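Local coordinates for SOXX (Paracoccus pantotrophus, PDB 2C1D), which probably transfers electrons through a covalently bound heme c as the SoxX subunit of the SoxXA cytochrome complex, which initiates chemotrophic sulfur oxidation, at residues 33-36 with 37-40; 94-97 with 98-102. All blocks are in the same frame, centred on the assembly; numbering follows the deposited sequence.

Following the chain from the N terminus, contact 1 comes first: after helix 26-33, residues 33-40 fold back on themselves in a short turn that closes just ahead of heme-binding C41. Helices 66-69 and 72-81 follow, and then residues 94-102 make contact 2, a local bend in the loop between axial ligand M91 and helix 122-133. The two lie in series, neither nested nor crossed, with centres about 18 Å apart. They meet where the ring of F94 packs on the backbone of 38-39, its CZ 3.1 Å from G39 O. At that junction the loop behind helix 26-33 is tied to the loop beyond M91, beside the heme.

Contact 1. Residues 33-36 with 37-40; sequences MTTN and ALGN
N40 folds back over the backbone of N36. Its CB starts the contact, 3.3 Å from N36 O, in a chain reversal that brings residue 40 beside residue 36. CG, anti to the backbone N (chi1 -162°), lies close to the same oxygen. At the tip the amide branches divide: OD1 comes 3.6 Å from N36 CA, while ND2 stays 3.8 Å from N36 O. The two side chains pass at a slant, their amide planes 48° apart, and their OD1 atoms are linked by one water that donates to both, 2.9 Å to N36 OD1 and 3.0 Å to N40 OD1. R193 of the SOXA chain adds a weak hydrogen bond to N36 OD1. T35-L38 forms a type I beta turn: L38 N donates to T35 O at 3.0 Å, and N40 N adds a weak bond to that oxygen. T35 and L38 run side by side, L38 CD1 4.1 Å from T35 CB; T35 OG1 is hydrogen-bonded to R31 O. Here the turn carries the chain from helix 26-33 into the Cys-X-X-Cys-His heme-attachment motif that opens at C41, the signature of c-type cytochromes.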
ATOM      1  N   MET B  33      -9.963 -19.572 -11.233  1.00 26.84           N
ATOM      2  CA  MET B  33     -10.030 -19.178  -9.830  1.00 27.08           C
ATOM      3  C   MET B  33      -8.646 -19.126  -9.157  1.00 26.93           C
ATOM      4  O   MET B  33      -8.479 -18.475  -8.114  1.00 27.06           O
ATOM      5  CB  MET B  33     -10.964 -20.129  -9.068  1.00 27.45           C
ATOM      6  CG  MET B  33     -12.447 -20.022  -9.486  1.00 28.61           C
ATOM      7  SD  MET B  33     -13.386 -21.428  -8.861  1.00 31.62           S
ATOM      8  CE  MET B  33     -13.523 -20.968  -7.182  1.00 31.34           C
ATOM      9  N   THR B  34      -7.660 -19.789  -9.760  1.00 26.85           N
ATOM     10  CA  THR B  34      -6.351 -19.966  -9.125  1.00 26.95           C
ATOM     11  C   THR B  34      -5.216 -19.372  -9.944  1.00 27.41           C
ATOM     12  O   THR B  34      -4.024 -19.641  -9.684  1.00 27.02           O
ATOM     13  CB  THR B  34      -6.114 -21.434  -8.877  1.00 27.08           C
ATOM     14  OG1 THR B  34      -6.231 -22.167 -10.110  1.00 26.31           O
ATOM     15  CG2 THR B  34      -7.231 -22.006  -7.970  1.00 26.64           C
ATOM     16  N   THR B  35      -5.591 -18.540 -10.919  1.00 27.30           N
ATOM     17  CA  THR B  35      -4.629 -17.840 -11.747  1.00 27.85           C
ATOM     18  C   THR B  35      -4.698 -16.352 -11.385  1.00 26.61           C
ATOM     19  O   THR B  35      -5.789 -15.743 -11.394  1.00 26.12           O
ATOM     20  CB  THR B  35      -4.924 -18.068 -13.245  1.00 28.09           C
ATOM     21  OG1 THR B  35      -4.830 -19.473 -13.567  1.00 30.24           O
ATOM     22  CG2 THR B  35      -3.850 -17.372 -14.108  1.00 29.18           C
ATOM     23  N   ASN B  36      -3.540 -15.767 -11.081  1.00 26.17           N
ATOM     24  CA  ASN B  36      -3.477 -14.407 -10.534  1.00 26.02           C
ATOM     25  C   ASN B  36      -4.124 -13.310 -11.402  1.00 25.52           C
ATOM     26  O   ASN B  36      -4.734 -12.376 -10.895  1.00 25.21           O
ATOM     27  CB  ASN B  36      -2.021 -14.029 -10.211  1.00 26.55           C
ATOM     28  CG  ASN B  36      -1.383 -14.962  -9.180  1.00 28.30           C
ATOM     29  OD1 ASN B  36      -2.020 -15.883  -8.673  1.00 25.76           O
ATOM     30  ND2 ASN B  36      -0.100 -14.747  -8.903  1.00 33.44           N
ATOM     31  N   ALA B  37      -4.001 -13.427 -12.706  1.00 25.24           N
ATOM     32  CA  ALA B  37      -4.452 -12.370 -13.592  1.00 25.52           C
ATOM     33  C   ALA B  37      -5.897 -12.597 -13.984  1.00 26.08           C
ATOM     34  O   ALA B  37      -6.454 -11.799 -14.697  1.00 25.33           O
ATOM     35  CB  ALA B  37      -3.586 -12.325 -14.835  1.00 25.94           C
ATOM     36  N   LEU B  38      -6.490 -13.707 -13.546  1.00 25.86           N
ATOM     37  CA  LEU B  38      -7.882 -13.994 -13.870  1.00 25.76           C
ATOM     38  C   LEU B  38      -8.753 -13.799 -12.623  1.00 26.01           C
ATOM     39  O   LEU B  38      -8.907 -12.673 -12.169  1.00 26.38           O
ATOM     40  CB  LEU B  38      -7.995 -15.378 -14.514  1.00 26.11           C
ATOM     41  CG  LEU B  38      -7.226 -15.564 -15.832  1.00 25.81           C
ATOM     42  CD1 LEU B  38      -7.360 -17.005 -16.325  1.00 27.70           C
ATOM     43  CD2 LEU B  38      -7.691 -14.541 -16.926  1.00 25.71           C
ATOM     44  N   GLY B  39      -9.294 -14.860 -12.054  1.00 25.92           N
ATOM     45  CA  GLY B  39     -10.173 -14.731 -10.894  1.00 25.74           C
ATOM     46  C   GLY B  39      -9.438 -14.323  -9.638  1.00 25.47           C
ATOM     47  O   GLY B  39      -9.933 -13.517  -8.849  1.00 24.92           O
ATOM     48  N   ASN B  40      -8.245 -14.900  -9.458  1.00 25.32           N
ATOM     49  CA  ASN B  40      -7.394 -14.618  -8.305  1.00 24.93           C
ATOM     50  C   ASN B  40      -8.167 -14.768  -6.989  1.00 24.74           C
ATOM     51  O   ASN B  40      -7.901 -14.059  -6.017  1.00 25.01           O
ATOM     52  CB  ASN B  40      -6.779 -13.221  -8.448  1.00 24.93           C
ATOM     53  CG  ASN B  40      -5.566 -13.007  -7.549  1.00 25.19           C
ATOM     54  OD1 ASN B  40      -4.841 -13.944  -7.211  1.00 25.84           O
ATOM     55  ND2 ASN B  40      -5.333 -11.758  -7.178  1.00 25.39           N
TER
HETATM   56  O   HOH W   1      -4.739 -16.786  -8.138  1.00 32.30           O
HETATM   57  O   HOH W   2      -7.475 -10.708 -11.241  1.00 35.07           O

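Contact 2. Residues 94-97 with 98-102; sequences FYKV and DGFVR. With HEC (heme c), chain O.
The side chains of K96 and F100 run antiparallel alongside one another, packed in the loop that leads from the axial ligand M91 toward helix 122-133 of the cytochrome c fold. The nonpolar packing is made by the aliphatic part of the lysine. Fully extended beyond CG, itself anti to the backbone N (chi1 -174°), this chain lays CG 3.7 Å from F100 CZ and both CD and CE 3.8 Å from F100 CE2. V97 C meets the neighbouring rim atom F100 CE1 obliquely. Two backbone oxygens also approach the ring: D98 O stands above the centre of one face, and K96 O lies in plane at the edge, where it also accepts a hydrogen bond from Q175 of the SOXA chain.

Two waters bridge polar groups within the bend. One water accepts from K96 NZ and donates to G99 O, 2.8 Å in each case; another accepts from V97 N and donates to D98 OD1, 2.9 Å from both. The charged ends are paired outside the bend, K96 NZ in a salt bridge with E177 of the SOXA chain and D98 OD2 in one with K6. With an alanine here in place of K96, E177 of SOXA would probably lose this salt bridge, and the F100 ring the aliphatic chain packed against it. R102 extends the subunit interface, its guanidinium bonded to backbone oxygens of E232 and T233 and in cation-pi contact with F234, all of SOXA.

Heme contact belongs to F94 alone among these residues: one ring face takes the heme c vinyl-derived carbon CBB, which lies offset toward the rim, 3.7 Å from F94 CE1.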
ATOM      1  N   PHE B  94     -16.327  -8.941 -10.978  1.00 27.27           N
ATOM      2  CA  PHE B  94     -15.588  -9.537 -12.086  1.00 27.73           C
ATOM      3  C   PHE B  94     -16.210  -9.315 -13.459  1.00 27.85           C
ATOM      4  O   PHE B  94     -15.567  -9.582 -14.463  1.00 28.18           O
ATOM      5  CB  PHE B  94     -15.332 -11.005 -11.789  1.00 27.56           C
ATOM      6  CG  PHE B  94     -14.305 -11.203 -10.709  1.00 27.67           C
ATOM      7  CD1 PHE B  94     -14.680 -11.328  -9.389  1.00 27.07           C
ATOM      8  CD2 PHE B  94     -12.952 -11.235 -11.019  1.00 26.54           C
ATOM      9  CE1 PHE B  94     -13.703 -11.490  -8.377  1.00 26.71           C
ATOM     10  CE2 PHE B  94     -11.984 -11.413 -10.018  1.00 26.56           C
ATOM     11  CZ  PHE B  94     -12.376 -11.539  -8.704  1.00 26.31           C
ATOM     12  N   TYR B  95     -17.404  -8.727 -13.502  1.00 28.38           N
ATOM     13  CA  TYR B  95     -18.104  -8.464 -14.766  1.00 28.75           C
ATOM     14  C   TYR B  95     -18.677  -7.045 -14.768  1.00 29.14           C
ATOM     15  O   TYR B  95     -19.881  -6.837 -14.912  1.00 29.40           O
ATOM     16  CB  TYR B  95     -19.197  -9.528 -14.990  1.00 28.00           C
ATOM     17  CG  TYR B  95     -19.583  -9.738 -16.433  1.00 29.35           C
ATOM     18  CD1 TYR B  95     -18.647 -10.172 -17.376  1.00 28.36           C
ATOM     19  CD2 TYR B  95     -20.894  -9.524 -16.867  1.00 29.38           C
ATOM     20  CE1 TYR B  95     -19.002 -10.375 -18.723  1.00 27.29           C
ATOM     21  CE2 TYR B  95     -21.257  -9.754 -18.200  1.00 28.87           C
ATOM     22  CZ  TYR B  95     -20.309 -10.190 -19.115  1.00 27.06           C
ATOM     23  OH  TYR B  95     -20.662 -10.394 -20.424  1.00 26.89           O
ATOM     24  N   LYS B  96     -17.785  -6.072 -14.593  1.00 29.30           N
ATOM     25  CA  LYS B  96     -18.143  -4.671 -14.436  1.00 29.78           C
ATOM     26  C   LYS B  96     -17.173  -3.841 -15.232  1.00 30.22           C
ATOM     27  O   LYS B  96     -15.968  -4.102 -15.239  1.00 29.48           O
ATOM     28  CB  LYS B  96     -18.083  -4.238 -12.969  1.00 30.05           C
ATOM     29  CG  LYS B  96     -18.588  -2.828 -12.710  1.00 30.40           C
ATOM     30  CD  LYS B  96     -18.640  -2.538 -11.202  1.00 32.02           C
ATOM     31  CE  LYS B  96     -19.021  -1.091 -10.884  1.00 32.36           C
ATOM     32  NZ  LYS B  96     -19.288  -0.939  -9.416  1.00 32.48           N
ATOM     33  N   VAL B  97     -17.692  -2.843 -15.928  1.00 30.33           N
ATOM     34  CA  VAL B  97     -16.884  -2.141 -16.909  1.00 30.31           C
ATOM     35  C   VAL B  97     -16.828  -0.639 -16.733  1.00 30.37           C
ATOM     36  O   VAL B  97     -16.026   0.026 -17.375  1.00 29.45           O
ATOM     37  CB  VAL B  97     -17.362  -2.463 -18.342  1.00 30.76           C
ATOM     38  CG1 VAL B  97     -17.176  -3.936 -18.647  1.00 30.41           C
ATOM     39  CG2 VAL B  97     -18.817  -2.029 -18.540  1.00 30.81           C
ATOM     40  N   ASP B  98     -17.644  -0.089 -15.848  1.00 31.00           N
ATOM     41  CA  ASP B  98     -17.628   1.358 -15.654  1.00 32.04           C
ATOM     42  C   ASP B  98     -18.130   1.749 -14.270  1.00 32.50           C
ATOM     43  O   ASP B  98     -18.512   0.889 -13.473  1.00 33.70           O
ATOM     44  CB  ASP B  98     -18.411   2.059 -16.784  1.00 32.89           C
ATOM     45  CG  ASP B  98     -19.934   1.828 -16.716  1.00 34.34           C
ATOM     46  OD1 ASP B  98     -20.426   1.010 -15.911  1.00 39.19           O
ATOM     47  OD2 ASP B  98     -20.730   2.441 -17.454  1.00 41.34           O
ATOM     48  N   GLY B  99     -18.135   3.045 -13.984  1.00 32.86           N
ATOM     49  CA  GLY B  99     -18.538   3.571 -12.685  1.00 32.25           C
ATOM     50  C   GLY B  99     -17.382   3.586 -11.684  1.00 31.79           C
ATOM     51  O   GLY B  99     -17.595   3.533 -10.467  1.00 31.61           O
ATOM     52  N   PHE B 100     -16.157   3.647 -12.196  1.00 29.89           N
ATOM     53  CA  PHE B 100     -14.967   3.603 -11.333  1.00 29.06           C
ATOM     54  C   PHE B 100     -14.391   4.981 -11.095  1.00 28.59           C
ATOM     55  O   PHE B 100     -14.652   5.945 -11.846  1.00 26.77           O
ATOM     56  CB  PHE B 100     -13.884   2.712 -11.959  1.00 28.64           C
ATOM     57  CG  PHE B 100     -14.355   1.343 -12.266  1.00 28.34           C
ATOM     58  CD1 PHE B 100     -14.281   0.836 -13.564  1.00 27.86           C
ATOM     59  CD2 PHE B 100     -14.870   0.543 -11.266  1.00 26.51           C
ATOM     60  CE1 PHE B 100     -14.728  -0.438 -13.854  1.00 26.00           C
ATOM     61  CE2 PHE B 100     -15.318  -0.732 -11.541  1.00 28.13           C
ATOM     62  CZ  PHE B 100     -15.271  -1.224 -12.838  1.00 27.30           C
ATOM     63  N   VAL B 101     -13.601   5.072 -10.028  1.00 27.50           N
ATOM     64  CA  VAL B 101     -12.845   6.253  -9.727  1.00 26.70           C
ATOM     65  C   VAL B 101     -11.397   6.046 -10.197  1.00 27.03           C
ATOM     66  O   VAL B 101     -10.725   5.081  -9.788  1.00 27.05           O
ATOM     67  CB  VAL B 101     -12.887   6.587  -8.222  1.00 26.23           C
ATOM     68  CG1 VAL B 101     -12.288   7.940  -7.976  1.00 25.38           C
ATOM     69  CG2 VAL B 101     -14.325   6.519  -7.682  1.00 27.53           C
ATOM     70  N   ARG B 102     -10.942   6.929 -11.077  1.00 26.53           N
ATOM     71  CA  ARG B 102      -9.642   6.811 -11.729  1.00 26.36           C
ATOM     72  C   ARG B 102      -9.483   5.457 -12.395  1.00 26.74           C
ATOM     73  O   ARG B 102      -8.583   4.679 -12.051  1.00 27.06           O
ATOM     74  CB  ARG B 102      -8.516   7.049 -10.729  1.00 26.92           C
ATOM     75  CG  ARG B 102      -8.516   8.440 -10.097  1.00 26.92           C
ATOM     76  CD  ARG B 102      -7.253   8.744  -9.303  1.00 27.01           C
ATOM     77  NE  ARG B 102      -6.044   8.936 -10.124  1.00 26.23           N
ATOM     78  CZ  ARG B 102      -5.606  10.098 -10.596  1.00 27.99           C
ATOM     79  NH1 ARG B 102      -4.507  10.136 -11.318  1.00 30.47           N
ATOM     80  NH2 ARG B 102      -6.235  11.227 -10.352  1.00 31.81           N
TER
HETATM   81 FE   HEC O1158     -15.243 -13.629  -2.879  1.00 29.40          FE
HETATM   82  CHA HEC O1158     -17.849 -13.578  -0.678  1.00 32.36           C
HETATM   83  CHB HEC O1158     -16.607 -16.273  -4.492  1.00 31.67           C
HETATM   84  CHC HEC O1158     -12.783 -13.453  -5.199  1.00 27.20           C
HETATM   85  CHD HEC O1158     -13.600 -11.204  -1.028  1.00 28.39           C
HETATM   86  NA  HEC O1158     -16.941 -14.709  -2.643  1.00 29.99           N
HETATM   87  C1A HEC O1158     -17.849 -14.556  -1.638  1.00 31.40           C
HETATM   88  C2A HEC O1158     -18.832 -15.607  -1.772  1.00 32.02           C
HETATM   89  C3A HEC O1158     -18.494 -16.368  -2.833  1.00 31.84           C
HETATM   90  C4A HEC O1158     -17.287 -15.794  -3.400  1.00 30.94           C
HETATM   91  CMA HEC O1158     -19.182 -17.614  -3.419  1.00 31.53           C
HETATM   92  CAA HEC O1158     -20.031 -15.745  -0.832  1.00 35.59           C
HETATM   93  CBA HEC O1158     -19.603 -16.150   0.572  1.00 35.74           C
HETATM   94  CGA HEC O1158     -19.478 -17.625   0.538  1.00 36.99           C
HETATM   95  O1A HEC O1158     -20.537 -18.272   0.384  1.00 39.42           O
HETATM   96  O2A HEC O1158     -18.350 -18.162   0.651  1.00 37.19           O
HETATM   97  NB  HEC O1158     -14.771 -14.669  -4.493  1.00 26.74           N
HETATM   98  C1B HEC O1158     -15.511 -15.689  -5.050  1.00 30.35           C
HETATM   99  C2B HEC O1158     -14.945 -16.033  -6.344  1.00 29.99           C
HETATM  100  C3B HEC O1158     -13.871 -15.264  -6.540  1.00 26.65           C
HETATM  101  C4B HEC O1158     -13.762 -14.387  -5.387  1.00 27.24           C
HETATM  102  CMB HEC O1158     -15.465 -17.161  -7.248  1.00 29.38           C
HETATM  103  CAB HEC O1158     -12.953 -15.281  -7.798  1.00 27.06           C
HETATM  104  CBB HEC O1158     -13.687 -15.114  -8.952  1.00 25.35           C
HETATM  105  NC  HEC O1158     -13.467 -12.528  -3.084  1.00 26.42           N
HETATM  106  C1C HEC O1158     -12.620 -12.622  -4.131  1.00 27.05           C
HETATM  107  C2C HEC O1158     -11.478 -11.752  -3.859  1.00 26.20           C
HETATM  108  C3C HEC O1158     -11.772 -11.014  -2.775  1.00 27.27           C
HETATM  109  C4C HEC O1158     -12.993 -11.582  -2.212  1.00 27.24           C
HETATM  110  CMC HEC O1158     -10.371 -11.433  -4.877  1.00 27.60           C
HETATM  111  CAC HEC O1158     -10.917  -9.903  -2.065  1.00 29.35           C
HETATM  112  CBC HEC O1158     -10.491  -8.835  -2.756  1.00 30.19           C
HETATM  113  ND  HEC O1158     -15.666 -12.530  -1.132  1.00 30.08           N
HETATM  114  C1D HEC O1158     -14.826 -11.604  -0.530  1.00 29.25           C
HETATM  115  C2D HEC O1158     -15.450 -11.131   0.686  1.00 32.10           C
HETATM  116  C3D HEC O1158     -16.782 -11.885   0.786  1.00 33.34           C
HETATM  117  C4D HEC O1158     -16.813 -12.730  -0.375  1.00 32.08           C
HETATM  118  CMD HEC O1158     -14.905 -10.086   1.697  1.00 32.92           C
HETATM  119  CAD HEC O1158     -17.874 -11.808   1.893  1.00 34.24           C
HETATM  120  CBD HEC O1158     -18.892 -10.745   1.483  1.00 37.71           C
HETATM  121  CGD HEC O1158     -19.063  -9.679   2.546  1.00 40.98           C
HETATM  122  O1D HEC O1158     -18.524  -8.534   2.366  1.00 43.13           O
HETATM  123  O2D HEC O1158     -19.743 -10.011   3.564  1.00 42.64           O
HETATM  124  O   HOH W   3     -19.539   1.828  -9.432  1.00 35.83           O
HETATM  125  O   HOH W   4     -20.403  -1.879 -15.682  1.00 32.79           O